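PDB 4TMD: uncharacterized protein from Mycobacterium smegmatis, which is of unknown function but belongs to the DUF5642 family in the Mog1p/PsbP clan and is probably an exported lipoprotein. Local coordinates for residues V45-A50 / V104-T109; A50-F55 / D99-V104; E77-I82 / P173-D178; G146-Y151 / I161-P166. All blocks are in the same frame, centred on the assembly; numbering follows the deposited sequence.

Contact 1: residues V45-A50 / V104-T109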
loop_
_atom_site.group_PDB
_atom_site.type_symbol
_atom_site.label_atom_id
_atom_site.label_comp_id
_atom_site.label_asym_id
_atom_site.label_seq_id
_atom_site.Cartn_x
_atom_site.Cartn_y
_atom_site.Cartn_z
ATOM N N VAL A 45 -15.538 16.719 -1.189
ATOM C CA VAL A 45 -14.657 16.771 -2.346
ATOM C C VAL A 45 -15.387 16.177 -3.547
ATOM O O VAL A 45 -16.208 15.263 -3.411
ATOM C CB VAL A 45 -13.329 16.019 -2.109
ATOM C CG1 VAL A 45 -12.555 16.643 -0.944
ATOM C CG2 VAL A 45 -13.589 14.550 -1.863
ATOM N N LYS A 46 -15.100 16.718 -4.722
ATOM C CA LYS A 46 -15.787 16.300 -5.934
ATOM C C LYS A 46 -14.825 15.500 -6.815
ATOM O O LYS A 46 -13.634 15.796 -6.854
ATOM C CB LYS A 46 -16.348 17.522 -6.674
ATOM C CG LYS A 46 -16.651 17.258 -8.136
ATOM C CD LYS A 46 -17.439 18.368 -8.804
ATOM C CE LYS A 46 -17.589 18.052 -10.291
ATOM N NZ LYS A 46 -17.669 16.566 -10.545
ATOM N N PHE A 47 -15.337 14.488 -7.510
ATOM C CA PHE A 47 -14.482 13.564 -8.254
ATOM C C PHE A 47 -14.614 13.674 -9.764
ATOM O O PHE A 47 -15.676 13.995 -10.286
ATOM C CB PHE A 47 -14.781 12.122 -7.838
ATOM C CG PHE A 47 -14.459 11.829 -6.408
ATOM C CD1 PHE A 47 -13.146 11.629 -6.007
ATOM C CD2 PHE A 47 -15.458 11.752 -5.463
ATOM C CE1 PHE A 47 -12.841 11.366 -4.691
ATOM C CE2 PHE A 47 -15.158 11.479 -4.147
ATOM C CZ PHE A 47 -13.846 11.286 -3.760
ATOM N N GLU A 48 -13.523 13.382 -10.459
ATOM C CA GLU A 48 -13.497 13.367 -11.907
ATOM C C GLU A 48 -12.548 12.277 -12.387
ATOM O O GLU A 48 -11.365 12.315 -12.070
ATOM C CB GLU A 48 -13.058 14.722 -12.456
ATOM C CG GLU A 48 -12.826 14.740 -13.962
ATOM C CD GLU A 48 -12.335 16.093 -14.458
ATOM O OE1 GLU A 48 -11.119 16.362 -14.336
ATOM O OE2 GLU A 48 -13.164 16.888 -14.959
ATOM N N PRO A 49 -13.059 11.285 -13.131
ATOM C CA PRO A 49 -14.467 11.041 -13.457
ATOM C C PRO A 49 -15.304 10.735 -12.220
ATOM O O PRO A 49 -14.868 9.959 -11.375
ATOM C CB PRO A 49 -14.404 9.819 -14.374
ATOM C CG PRO A 49 -13.021 9.813 -14.916
ATOM C CD PRO A 49 -12.165 10.336 -13.812
ATOM N N ALA A 50 -16.488 11.341 -12.129
ATOM C CA ALA A 50 -17.357 11.194 -10.962
ATOM C C ALA A 50 -17.700 9.740 -10.664
ATOM O O ALA A 50 -17.864 9.367 -9.504
ATOM C CB ALA A 50 -18.633 11.998 -11.155
ATOM N N VAL A 104 -8.062 9.154 -11.391
ATOM C CA VAL A 104 -9.124 9.894 -10.725
ATOM C C VAL A 104 -8.585 11.140 -10.039
ATOM O O VAL A 104 -7.667 11.059 -9.222
ATOM C CB VAL A 104 -9.832 9.053 -9.668
ATOM C CG1 VAL A 104 -11.103 9.760 -9.231
ATOM C CG2 VAL A 104 -10.138 7.663 -10.214
ATOM N N LYS A 105 -9.169 12.287 -10.359
ATOM C CA LYS A 105 -8.830 13.535 -9.682
ATOM C C LYS A 105 -9.941 13.909 -8.707
ATOM O O LYS A 105 -11.092 13.512 -8.891
ATOM C CB LYS A 105 -8.622 14.666 -10.682
ATOM C CG LYS A 105 -7.541 14.429 -11.713
ATOM C CD LYS A 105 -7.316 15.712 -12.483
ATOM C CE LYS A 105 -6.493 15.477 -13.718
ATOM N NZ LYS A 105 -6.324 16.751 -14.459
ATOM N N PHE A 106 -9.601 14.653 -7.663
ATOM C CA PHE A 106 -10.623 15.149 -6.753
ATOM C C PHE A 106 -10.260 16.532 -6.230
ATOM O O PHE A 106 -9.091 16.900 -6.175
ATOM C CB PHE A 106 -10.858 14.177 -5.593
ATOM C CG PHE A 106 -9.667 13.987 -4.698
ATOM C CD1 PHE A 106 -9.498 14.783 -3.569
ATOM C CD2 PHE A 106 -8.723 13.006 -4.975
ATOM C CE1 PHE A 106 -8.407 14.615 -2.738
ATOM C CE2 PHE A 106 -7.624 12.827 -4.147
ATOM C CZ PHE A 106 -7.468 13.631 -3.025
ATOM N N LEU A 107 -11.276 17.301 -5.857
ATOM C CA LEU A 107 -11.062 18.674 -5.456
ATOM C C LEU A 107 -12.111 19.083 -4.437
ATOM O O LEU A 107 -13.297 18.813 -4.621
ATOM C CB LEU A 107 -11.099 19.587 -6.679
ATOM C CG LEU A 107 -11.158 21.090 -6.441
ATOM C CD1 LEU A 107 -9.806 21.609 -6.009
ATOM C CD2 LEU A 107 -11.623 21.786 -7.711
ATOM N N GLY A 108 -11.654 19.698 -3.349
ATOM C CA GLY A 108 -12.519 20.166 -2.282
ATOM C C GLY A 108 -11.817 21.350 -1.668
ATOM O O GLY A 108 -10.761 21.737 -2.157
ATOM N N THR A 109 -12.380 21.931 -0.612
ATOM C CA THR A 109 -11.744 23.088 0.022
ATOM C C THR A 109 -10.513 22.666 0.838
ATOM O O THR A 109 -9.460 23.286 0.776
ATOM C CB THR A 109 -12.733 23.867 0.931
ATOM O OG1 THR A 109 -13.471 22.947 1.748
ATOM C CG2 THR A 109 -13.706 24.687 0.085
#

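Contact 2: residues A50-F55 / D99-V104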
loop_
_atom_site.group_PDB
_atom_site.type_symbol
_atom_site.label_atom_id
_atom_site.label_comp_id
_atom_site.label_asym_id
_atom_site.label_seq_id
_atom_site.Cartn_x
_atom_site.Cartn_y
_atom_site.Cartn_z
ATOM N N ALA A 50 -16.488 11.341 -12.129
ATOM C CA ALA A 50 -17.357 11.194 -10.962
ATOM C C ALA A 50 -17.700 9.740 -10.664
ATOM O O ALA A 50 -17.864 9.367 -9.504
ATOM C CB ALA A 50 -18.633 11.998 -11.155
ATOM N N ASP A 51 -17.792 8.917 -11.704
ATOM C CA ASP A 51 -18.135 7.509 -11.514
ATOM C C ASP A 51 -16.962 6.721 -10.931
ATOM O O ASP A 51 -17.118 5.578 -10.501
ATOM C CB ASP A 51 -18.602 6.879 -12.835
ATOM C CG ASP A 51 -17.636 7.128 -13.989
ATOM O OD1 ASP A 51 -16.434 7.360 -13.736
ATOM O OD2 ASP A 51 -18.078 7.083 -15.160
ATOM N N CYS A 52 -15.791 7.345 -10.908
ATOM C CA CYS A 52 -14.583 6.689 -10.426
ATOM C C CYS A 52 -14.312 6.998 -8.961
ATOM O O CYS A 52 -13.219 6.740 -8.467
ATOM C CB CYS A 52 -13.383 7.105 -11.274
ATOM S SG CYS A 52 -13.333 6.428 -12.953
ATOM N N ALA A 53 -15.316 7.523 -8.262
ATOM C CA ALA A 53 -15.127 8.002 -6.897
ATOM C C ALA A 53 -14.621 6.922 -5.932
ATOM O O ALA A 53 -13.761 7.183 -5.084
ATOM C CB ALA A 53 -16.418 8.593 -6.382
ATOM N N LYS A 54 -15.167 5.717 -6.055
ATOM C CA LYS A 54 -14.784 4.604 -5.191
ATOM C C LYS A 54 -13.283 4.300 -5.283
ATOM O O LYS A 54 -12.635 4.013 -4.286
ATOM C CB LYS A 54 -15.592 3.349 -5.550
ATOM C CG LYS A 54 -15.171 2.096 -4.801
ATOM C CD LYS A 54 -16.064 0.899 -5.116
ATOM C CE LYS A 54 -15.601 0.143 -6.360
ATOM N NZ LYS A 54 -16.357 -1.138 -6.562
ATOM N N PHE A 55 -12.725 4.380 -6.482
ATOM C CA PHE A 55 -11.337 3.981 -6.641
ATOM C C PHE A 55 -10.360 5.018 -6.072
ATOM O O PHE A 55 -9.204 4.697 -5.799
ATOM C CB PHE A 55 -11.059 3.682 -8.108
ATOM C CG PHE A 55 -11.839 2.500 -8.623
ATOM C CD1 PHE A 55 -11.633 1.230 -8.080
ATOM C CD2 PHE A 55 -12.787 2.652 -9.628
ATOM C CE1 PHE A 55 -12.351 0.144 -8.529
ATOM C CE2 PHE A 55 -13.512 1.555 -10.096
ATOM C CZ PHE A 55 -13.291 0.303 -9.547
ATOM N N ASP A 99 -9.713 0.617 -17.245
ATOM C CA ASP A 99 -9.064 1.756 -17.923
ATOM C C ASP A 99 -9.821 3.072 -17.717
ATOM O O ASP A 99 -9.219 4.151 -17.710
ATOM C CB ASP A 99 -8.910 1.494 -19.427
ATOM C CG ASP A 99 -7.627 0.748 -19.770
ATOM O OD1 ASP A 99 -6.956 0.248 -18.840
ATOM O OD2 ASP A 99 -7.294 0.655 -20.973
ATOM N N GLU A 100 -11.135 2.965 -17.544
ATOM C CA GLU A 100 -12.001 4.111 -17.306
ATOM C C GLU A 100 -11.596 4.863 -16.040
ATOM O O GLU A 100 -11.793 6.078 -15.925
ATOM C CB GLU A 100 -13.464 3.654 -17.193
ATOM C CG GLU A 100 -14.005 2.899 -18.412
ATOM C CD GLU A 100 -13.588 1.434 -18.445
ATOM O OE1 GLU A 100 -12.637 1.062 -17.723
ATOM O OE2 GLU A 100 -14.219 0.655 -19.197
ATOM N N CYS A 101 -11.027 4.138 -15.085
ATOM C CA CYS A 101 -10.707 4.739 -13.801
ATOM C C CYS A 101 -9.226 4.666 -13.470
ATOM O O CYS A 101 -8.846 4.699 -12.303
ATOM C CB CYS A 101 -11.528 4.075 -12.707
ATOM S SG CYS A 101 -13.294 4.382 -12.899
ATOM N N LYS A 102 -8.378 4.604 -14.487
ATOM C CA LYS A 102 -6.949 4.566 -14.212
ATOM C C LYS A 102 -6.402 5.933 -13.795
ATOM O O LYS A 102 -5.268 6.046 -13.320
ATOM C CB LYS A 102 -6.203 4.003 -15.413
ATOM C CG LYS A 102 -6.279 2.466 -15.445
ATOM C CD LYS A 102 -5.214 1.842 -16.340
ATOM C CE LYS A 102 -5.024 0.364 -16.051
ATOM N NZ LYS A 102 -6.291 -0.385 -16.198
ATOM N N ARG A 103 -7.206 6.980 -13.947
ATOM C CA ARG A 103 -6.877 8.239 -13.290
ATOM C C ARG A 103 -8.127 8.858 -12.681
ATOM O O ARG A 103 -9.136 9.061 -13.366
ATOM C CB ARG A 103 -6.214 9.225 -14.260
ATOM C CG ARG A 103 -6.119 10.648 -13.684
ATOM C CD ARG A 103 -5.184 11.523 -14.509
ATOM N NE ARG A 103 -3.811 11.043 -14.417
ATOM C CZ ARG A 103 -2.835 11.394 -15.245
ATOM N NH1 ARG A 103 -3.076 12.239 -16.244
ATOM N NH2 ARG A 103 -1.617 10.900 -15.068
ATOM N N VAL A 104 -8.062 9.154 -11.391
ATOM C CA VAL A 104 -9.124 9.894 -10.725
ATOM C C VAL A 104 -8.585 11.140 -10.039
ATOM O O VAL A 104 -7.667 11.059 -9.222
ATOM C CB VAL A 104 -9.832 9.053 -9.668
ATOM C CG1 VAL A 104 -11.103 9.760 -9.231
ATOM C CG2 VAL A 104 -10.138 7.663 -10.214
#

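Contact 3: residues E77-I82 / P173-D178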
loop_
_atom_site.group_PDB
_atom_site.type_symbol
_atom_site.label_atom_id
_atom_site.label_comp_id
_atom_site.label_asym_id
_atom_site.label_seq_id
_atom_site.Cartn_x
_atom_site.Cartn_y
_atom_site.Cartn_z
ATOM N N GLU A 77 17.559 6.544 2.484
ATOM C CA GLU A 77 17.687 7.027 1.112
ATOM C C GLU A 77 16.505 7.936 0.732
ATOM O O GLU A 77 16.035 7.913 -0.400
ATOM C CB GLU A 77 17.792 5.856 0.124
ATOM C CG GLU A 77 19.057 4.988 0.257
ATOM C CD GLU A 77 20.303 5.625 -0.365
ATOM O OE1 GLU A 77 20.159 6.549 -1.198
ATOM O OE2 GLU A 77 21.431 5.197 -0.020
ATOM N N GLY A 78 16.007 8.706 1.691
ATOM C CA GLY A 78 14.947 9.660 1.421
ATOM C C GLY A 78 13.566 9.057 1.237
ATOM O O GLY A 78 12.619 9.759 0.870
ATOM N N ASN A 79 13.447 7.751 1.471
ATOM C CA ASN A 79 12.166 7.054 1.348
ATOM C C ASN A 79 11.775 6.336 2.620
ATOM O O ASN A 79 12.624 5.998 3.429
ATOM C CB ASN A 79 12.206 6.015 0.229
ATOM C CG ASN A 79 12.201 6.621 -1.149
ATOM O OD1 ASN A 79 12.182 5.898 -2.136
ATOM N ND2 ASN A 79 12.220 7.947 -1.231
ATOM N N ARG A 80 10.481 6.081 2.765
ATOM C CA ARG A 80 9.972 5.119 3.723
ATOM C C ARG A 80 9.253 3.995 2.965
ATOM O O ARG A 80 8.440 4.261 2.071
ATOM C CB ARG A 80 9.021 5.791 4.708
ATOM C CG ARG A 80 8.236 4.853 5.673
ATOM C CD ARG A 80 7.259 5.727 6.474
ATOM N NE ARG A 80 6.296 4.996 7.292
ATOM C CZ ARG A 80 5.571 5.555 8.263
ATOM N NH1 ARG A 80 5.712 6.846 8.539
ATOM N NH2 ARG A 80 4.711 4.828 8.969
ATOM N N PHE A 81 9.553 2.751 3.335
ATOM C CA PHE A 81 8.851 1.574 2.815
ATOM C C PHE A 81 8.161 0.849 3.945
ATOM O O PHE A 81 8.786 0.558 4.964
ATOM C CB PHE A 81 9.820 0.614 2.109
ATOM C CG PHE A 81 10.565 1.244 0.987
ATOM C CD1 PHE A 81 10.027 1.272 -0.293
ATOM C CD2 PHE A 81 11.804 1.837 1.211
ATOM C CE1 PHE A 81 10.712 1.877 -1.328
ATOM C CE2 PHE A 81 12.488 2.452 0.177
ATOM C CZ PHE A 81 11.945 2.472 -1.098
ATOM N N ILE A 82 6.874 0.572 3.780
ATOM C CA ILE A 82 6.153 -0.268 4.737
ATOM C C ILE A 82 5.656 -1.524 4.045
ATOM O O ILE A 82 4.904 -1.439 3.071
ATOM C CB ILE A 82 4.958 0.458 5.346
ATOM C CG1 ILE A 82 5.413 1.746 6.022
ATOM C CG2 ILE A 82 4.212 -0.474 6.346
ATOM C CD1 ILE A 82 4.277 2.614 6.478
ATOM N N PRO A 173 15.337 18.634 1.391
ATOM C CA PRO A 173 14.729 18.472 0.067
ATOM C C PRO A 173 13.999 17.141 -0.007
ATOM O O PRO A 173 14.242 16.273 0.830
ATOM C CB PRO A 173 15.927 18.493 -0.890
ATOM C CG PRO A 173 17.158 18.747 -0.025
ATOM C CD PRO A 173 16.781 18.358 1.369
ATOM N N VAL A 174 13.129 16.984 -0.997
ATOM C CA VAL A 174 12.373 15.757 -1.156
ATOM C C VAL A 174 13.086 14.842 -2.145
ATOM O O VAL A 174 13.674 15.302 -3.125
ATOM C CB VAL A 174 10.936 16.053 -1.633
ATOM C CG1 VAL A 174 10.963 16.888 -2.900
ATOM C CG2 VAL A 174 10.153 14.768 -1.851
ATOM N N ALA A 175 13.077 13.543 -1.868
ATOM C CA ALA A 175 13.635 12.592 -2.803
ATOM C C ALA A 175 12.513 11.973 -3.610
ATOM O O ALA A 175 11.356 11.965 -3.177
ATOM C CB ALA A 175 14.431 11.510 -2.074
ATOM N N LYS A 176 12.865 11.465 -4.782
ATOM C CA LYS A 176 11.965 10.676 -5.607
ATOM C C LYS A 176 11.751 9.308 -4.957
ATOM O O LYS A 176 12.676 8.761 -4.360
ATOM C CB LYS A 176 12.560 10.511 -6.999
ATOM C CG LYS A 176 11.574 10.192 -8.090
ATOM C CD LYS A 176 12.282 10.102 -9.440
ATOM C CE LYS A 176 11.269 9.927 -10.576
ATOM N NZ LYS A 176 11.027 11.181 -11.362
ATOM N N VAL A 177 10.544 8.758 -5.073
ATOM C CA VAL A 177 10.278 7.400 -4.599
ATOM C C VAL A 177 10.952 6.345 -5.486
ATOM O O VAL A 177 10.819 6.392 -6.708
ATOM C CB VAL A 177 8.758 7.106 -4.557
ATOM C CG1 VAL A 177 8.507 5.668 -4.105
ATOM C CG2 VAL A 177 8.037 8.091 -3.644
ATOM N N ASP A 178 11.656 5.396 -4.866
ATOM C CA ASP A 178 12.220 4.231 -5.568
ATOM C C ASP A 178 11.111 3.182 -5.777
ATOM O O ASP A 178 10.976 2.251 -4.981
ATOM C CB ASP A 178 13.385 3.629 -4.762
ATOM C CG ASP A 178 14.181 2.590 -5.539
ATOM O OD1 ASP A 178 13.679 2.055 -6.556
ATOM O OD2 ASP A 178 15.327 2.302 -5.117
HETATM O O HOH W 1 12.524 12.479 0.919
#

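Contact 4: residues G146-Y151 / I161-P166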
loop_
_atom_site.group_PDB
_atom_site.type_symbol
_atom_site.label_atom_id
_atom_site.label_comp_id
_atom_site.label_asym_id
_atom_site.label_seq_id
_atom_site.Cartn_x
_atom_site.Cartn_y
_atom_site.Cartn_z
ATOM N N GLY A 146 1.319 15.683 -0.482
ATOM C CA GLY A 146 1.736 14.426 0.116
ATOM C C GLY A 146 1.572 13.303 -0.900
ATOM O O GLY A 146 0.506 13.139 -1.503
ATOM N N GLU A 147 2.627 12.521 -1.092
ATOM C CA GLU A 147 2.677 11.570 -2.194
ATOM C C GLU A 147 3.015 10.155 -1.718
ATOM O O GLU A 147 3.822 9.992 -0.808
ATOM C CB GLU A 147 3.706 12.057 -3.216
ATOM C CG GLU A 147 3.940 11.152 -4.388
ATOM C CD GLU A 147 4.891 11.773 -5.394
ATOM O OE1 GLU A 147 5.062 11.210 -6.488
ATOM O OE2 GLU A 147 5.469 12.834 -5.089
ATOM N N LEU A 148 2.386 9.140 -2.319
ATOM C CA LEU A 148 2.798 7.755 -2.057
ATOM C C LEU A 148 2.493 6.809 -3.211
ATOM O O LEU A 148 1.669 7.104 -4.086
ATOM C CB LEU A 148 2.149 7.230 -0.764
ATOM C CG LEU A 148 0.637 7.030 -0.613
ATOM C CD1 LEU A 148 0.171 5.740 -1.260
ATOM C CD2 LEU A 148 0.234 7.045 0.853
ATOM N N TYR A 149 3.191 5.678 -3.202
ATOM C CA TYR A 149 2.897 4.558 -4.071
ATOM C C TYR A 149 2.419 3.393 -3.214
ATOM O O TYR A 149 2.921 3.181 -2.105
ATOM C CB TYR A 149 4.119 4.169 -4.891
ATOM C CG TYR A 149 4.476 5.175 -5.950
ATOM C CD1 TYR A 149 4.096 4.978 -7.269
ATOM C CD2 TYR A 149 5.195 6.334 -5.640
ATOM C CE1 TYR A 149 4.427 5.889 -8.249
ATOM C CE2 TYR A 149 5.531 7.258 -6.632
ATOM C CZ TYR A 149 5.138 7.025 -7.928
ATOM O OH TYR A 149 5.460 7.917 -8.930
ATOM N N ASN A 150 1.415 2.680 -3.722
ATOM C CA ASN A 150 0.799 1.536 -3.059
ATOM C C ASN A 150 0.867 0.348 -3.994
ATOM O O ASN A 150 0.472 0.468 -5.150
ATOM C CB ASN A 150 -0.678 1.800 -2.745
ATOM C CG ASN A 150 -0.915 2.208 -1.327
ATOM O OD1 ASN A 150 -0.290 1.689 -0.402
ATOM N ND2 ASN A 150 -1.838 3.140 -1.133
ATOM N N TYR A 151 1.318 -0.799 -3.507
ATOM C CA TYR A 151 1.279 -2.006 -4.325
ATOM C C TYR A 151 0.617 -3.071 -3.490
ATOM O O TYR A 151 0.983 -3.295 -2.341
ATOM C CB TYR A 151 2.672 -2.439 -4.788
ATOM C CG TYR A 151 3.341 -1.359 -5.599
ATOM C CD1 TYR A 151 3.182 -1.309 -6.977
ATOM C CD2 TYR A 151 4.098 -0.362 -4.984
ATOM C CE1 TYR A 151 3.765 -0.299 -7.726
ATOM C CE2 TYR A 151 4.692 0.653 -5.734
ATOM C CZ TYR A 151 4.524 0.674 -7.096
ATOM O OH TYR A 151 5.105 1.677 -7.848
ATOM N N ILE A 161 0.663 -5.648 1.238
ATOM C CA ILE A 161 0.641 -4.267 0.795
ATOM C C ILE A 161 1.988 -3.594 1.026
ATOM O O ILE A 161 2.477 -3.538 2.158
ATOM C CB ILE A 161 -0.437 -3.447 1.525
ATOM C CG1 ILE A 161 -1.789 -4.163 1.476
ATOM C CG2 ILE A 161 -0.524 -2.055 0.917
ATOM C CD1 ILE A 161 -2.885 -3.360 2.110
ATOM N N VAL A 162 2.583 -3.095 -0.049
ATOM C CA VAL A 162 3.792 -2.295 0.072
ATOM C C VAL A 162 3.405 -0.843 -0.167
ATOM O O VAL A 162 2.769 -0.510 -1.174
ATOM C CB VAL A 162 4.901 -2.753 -0.916
ATOM C CG1 VAL A 162 6.117 -1.786 -0.875
ATOM C CG2 VAL A 162 5.336 -4.190 -0.583
ATOM N N THR A 163 3.758 0.012 0.784
ATOM C CA THR A 163 3.550 1.449 0.639
ATOM C C THR A 163 4.903 2.144 0.636
ATOM O O THR A 163 5.727 1.900 1.520
ATOM C CB THR A 163 2.676 2.015 1.768
ATOM O OG1 THR A 163 1.425 1.307 1.798
ATOM C CG2 THR A 163 2.412 3.499 1.530
ATOM N N ALA A 164 5.147 2.977 -0.370
ATOM C CA ALA A 164 6.404 3.719 -0.467
ATOM C C ALA A 164 6.112 5.209 -0.581
ATOM O O ALA A 164 5.295 5.606 -1.405
ATOM C CB ALA A 164 7.210 3.255 -1.660
ATOM N N ASN A 165 6.776 6.030 0.230
ATOM C CA ASN A 165 6.552 7.481 0.189
ATOM C C ASN A 165 7.859 8.247 0.434
ATOM O O ASN A 165 8.749 7.738 1.108
ATOM C CB ASN A 165 5.491 7.879 1.221
ATOM C CG ASN A 165 5.982 7.722 2.642
ATOM O OD1 ASN A 165 5.832 6.671 3.248
ATOM N ND2 ASN A 165 6.598 8.762 3.175
ATOM N N PRO A 166 7.981 9.468 -0.120
ATOM C CA PRO A 166 9.151 10.296 0.206
ATOM C C PRO A 166 9.153 10.637 1.692
ATOM O O PRO A 166 8.075 10.892 2.241
ATOM C CB PRO A 166 8.949 11.570 -0.633
ATOM C CG PRO A 166 7.790 11.301 -1.541
ATOM C CD PRO A 166 6.973 10.218 -0.889
#

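Contact 1: residues V45-A50 / V104-T109
Residues 46-48 and 104-107 run antiparallel, their axes 4.7 Å apart, with Phe-47 facing Phe-106 as a non-hydrogen-bonded pair between the hydrogen-bonded pairs Lys-46/Leu-107 and Glu-48/Lys-105. Four N-H...O bonds join the two strands; the shortest include Lys-46 N to Leu-107 O at 2.8 Å. The two phenylalanines leave the backbone side by side and in the same direction, yet their rings do not stack. Phe-47 lays CD1 against the CB of Phe-106 at 3.4 Å, so one ring leans on the stem of the other. The Phe-106 ring swings instead toward Val-45, since its CG sits between backbone N and carbonyl carbon (chi1 64°), and CD1 comes 4.3 Å from Val-45 CB. Beside it, CG1 of Val-45 packs on Gly-108 CA at 3.8 Å, while Val-104 CG1 flanks Phe-47 CD1 at 4.2 Å. The other face, bearing Lys-46, Glu-48, Lys-105 and Leu-107, is exposed. There Glu-48 OE1 and Lys-105 NZ stay 4.8 Å apart, a complementary pair without direct contact. After Glu-48 a cis peptide leads into Pro-49. Within this chain 46-48 is an outermost strand of the sheet and 103-107 is bonded on its far edge to strand 111-118, while Phe-47 rests on Ala-53 and Ala-56 of helix 53-56 and on Leu-41.

Contact 2: residues A50-F55 / D99-V104
The shortest polar bond here, the 2.8 Å salt bridge from Lys-102 NZ to Asp-99 OD1, lies within residues 99-104 and spans the turn from which Cys-101 reaches over to Cys-52. The lysine approaches that oxygen almost in line with its C-O bond. Across the contact no hydrogen bond forms, and a covalent link does the joining: Cys-52 SG and Cys-101 SG are 2.0 Å apart, with a C-S-S-C torsion of -85°, close to the relaxed right-angled geometry of a disulfide. Both sulfurs stand anti to their carbonyl carbons (chi1 -72° in Cys-52 and -65° in Cys-101), which turns each sulfur toward the opposite segment. Apolar groups close round the bridge. From the side of Phe-55, the ring atom CD2 touches Cys-101 CB at 3.6 Å, and the sulfur of Cys-101 lies 4.9 Å from the ring centroid in an oblique sulfur-aromatic contact. Val-104 presses in next to Cys-52, its CG2 only 3.5 Å from Cys-52 CB, a tight fit for two carbons. Ser-95 and Pro-97 also meet the Phe-55 ring, and Val-104 is tied through its backbone to Val-115. Buried and wrapped in this way, the arrangement is a disulfide cross-link that ties Cys-52, next to the short helix 53-56, to the lead-in of strand 103-107, a kind of brace familiar from exported proteins.

Contact 3: residues E77-I82 / P173-D178
Asn-79 fastens strand 79-82 to the extended chain 176-178, and its buried amide forms the tight half of this contact. Its OD1 accepts the backbone N-H of Asp-178 at 2.8 Å, in the carbonyl plane and nearly straight at 171°. The ND2 end gives two bonds, one to the neighbouring Gly-78 O at 2.8 Å and a longer one to Lys-176 O at 3.3 Å. Both acceptors lie in the amide plane of Asn-79, whereas ND2 stands above the carbonyl plane of each. With chi1 at -73° the amide lies anti to its own carbonyl carbon and faces the loop. Close by, Phe-81 turns its ring edge to Asp-178 O, CE1 3.7 Å away. Toward Glu-77 and Ala-175 the fit is looser: the Ala-175 methyl comes no nearer than 3.9 Å to Gly-78 O, and a water donates to that oxygen at 2.7 Å while accepting from Ala-175 N. Asp-178 spends its carboxylate elsewhere, OD1 capping Arg-181 N at the start of helix 179-194. The chemistry implies that the bonds at both ends of one neutral amide, acceptor and donor alike, hold its rotation and probably position Asp-178, the N-cap of the helix.

Contact 4: residues G146-Y151 / I161-P166
Glu-147 opens this antiparallel beta hairpin of strands 145-155 and 158-166 with its carbonyl oxygen, which meets Pro-166 CD at 3.2 Å and the CB of Asn-165 close by. Its carboxylate turns elsewhere, to a hydrogen bond between OE1 and His-132 NE2. Leu-148 follows, CB against Asn-165 CB at 3.9 Å; with chi1 at 65° its CG lies between backbone N and carbonyl carbon, and the branch CD2 extends toward Thr-163 CG2. At Tyr-149 the regular pairing starts. Its N and O bond to Ala-164 O and N, each at 2.8 Å, as one hydrogen-bonded pair. The phenol ring leads off from the sheet, stacking with His-132 and touching Val-177 and Thr-179, while Ala-164 O sits near the plane of the ring at its edge. Next come Asn-150 and Thr-163, a non-hydrogen-bonded pair on the other face, beside Leu-148. Their side chains leave the sheet alongside one another, and across this pair, where the backbone makes no bond, the Thr-163 hydroxyl OG1 donates to Asn-150 OD1 at 2.8 Å, nearly in line with the amide carbonyl. The ring of Tyr-151 lies on the same face as that of Tyr-149 and packs under helix 179-194 against Ala-182 and Arg-183, so the two tyrosines form part of the interface between sheet and helix. Its backbone repeats the earlier pattern with Val-162: Tyr-151 O accepts from Val-162 N, and Tyr-151 N donates to Val-162 O at 2.8 Å, in the carbonyl plane.

In the fold
All four contacts reach one antiparallel sheet, whose edge and middle are secured by different means. Contacts 1 and 2 share Val-104 and lie 10 Å apart between centres; Phe-47 CD2 touches Ala-53 CB at 3.4 Å, so the edge strand packs on the short helix next to Cys-52. Contacts 3 and 4, their centres 9 Å apart, are joined by probable backbone bonds of 2.9 Å from Ile-82 N to Thr-163 O and from Arg-80 N to Asn-165 O. The pairs do not touch: about 27 Å separates the centres of contacts 1 and 3 and about 19 Å those of contacts 2 and 4, though the nearest atoms of contacts 1 and 4 are about 8 Å apart. No active site is known.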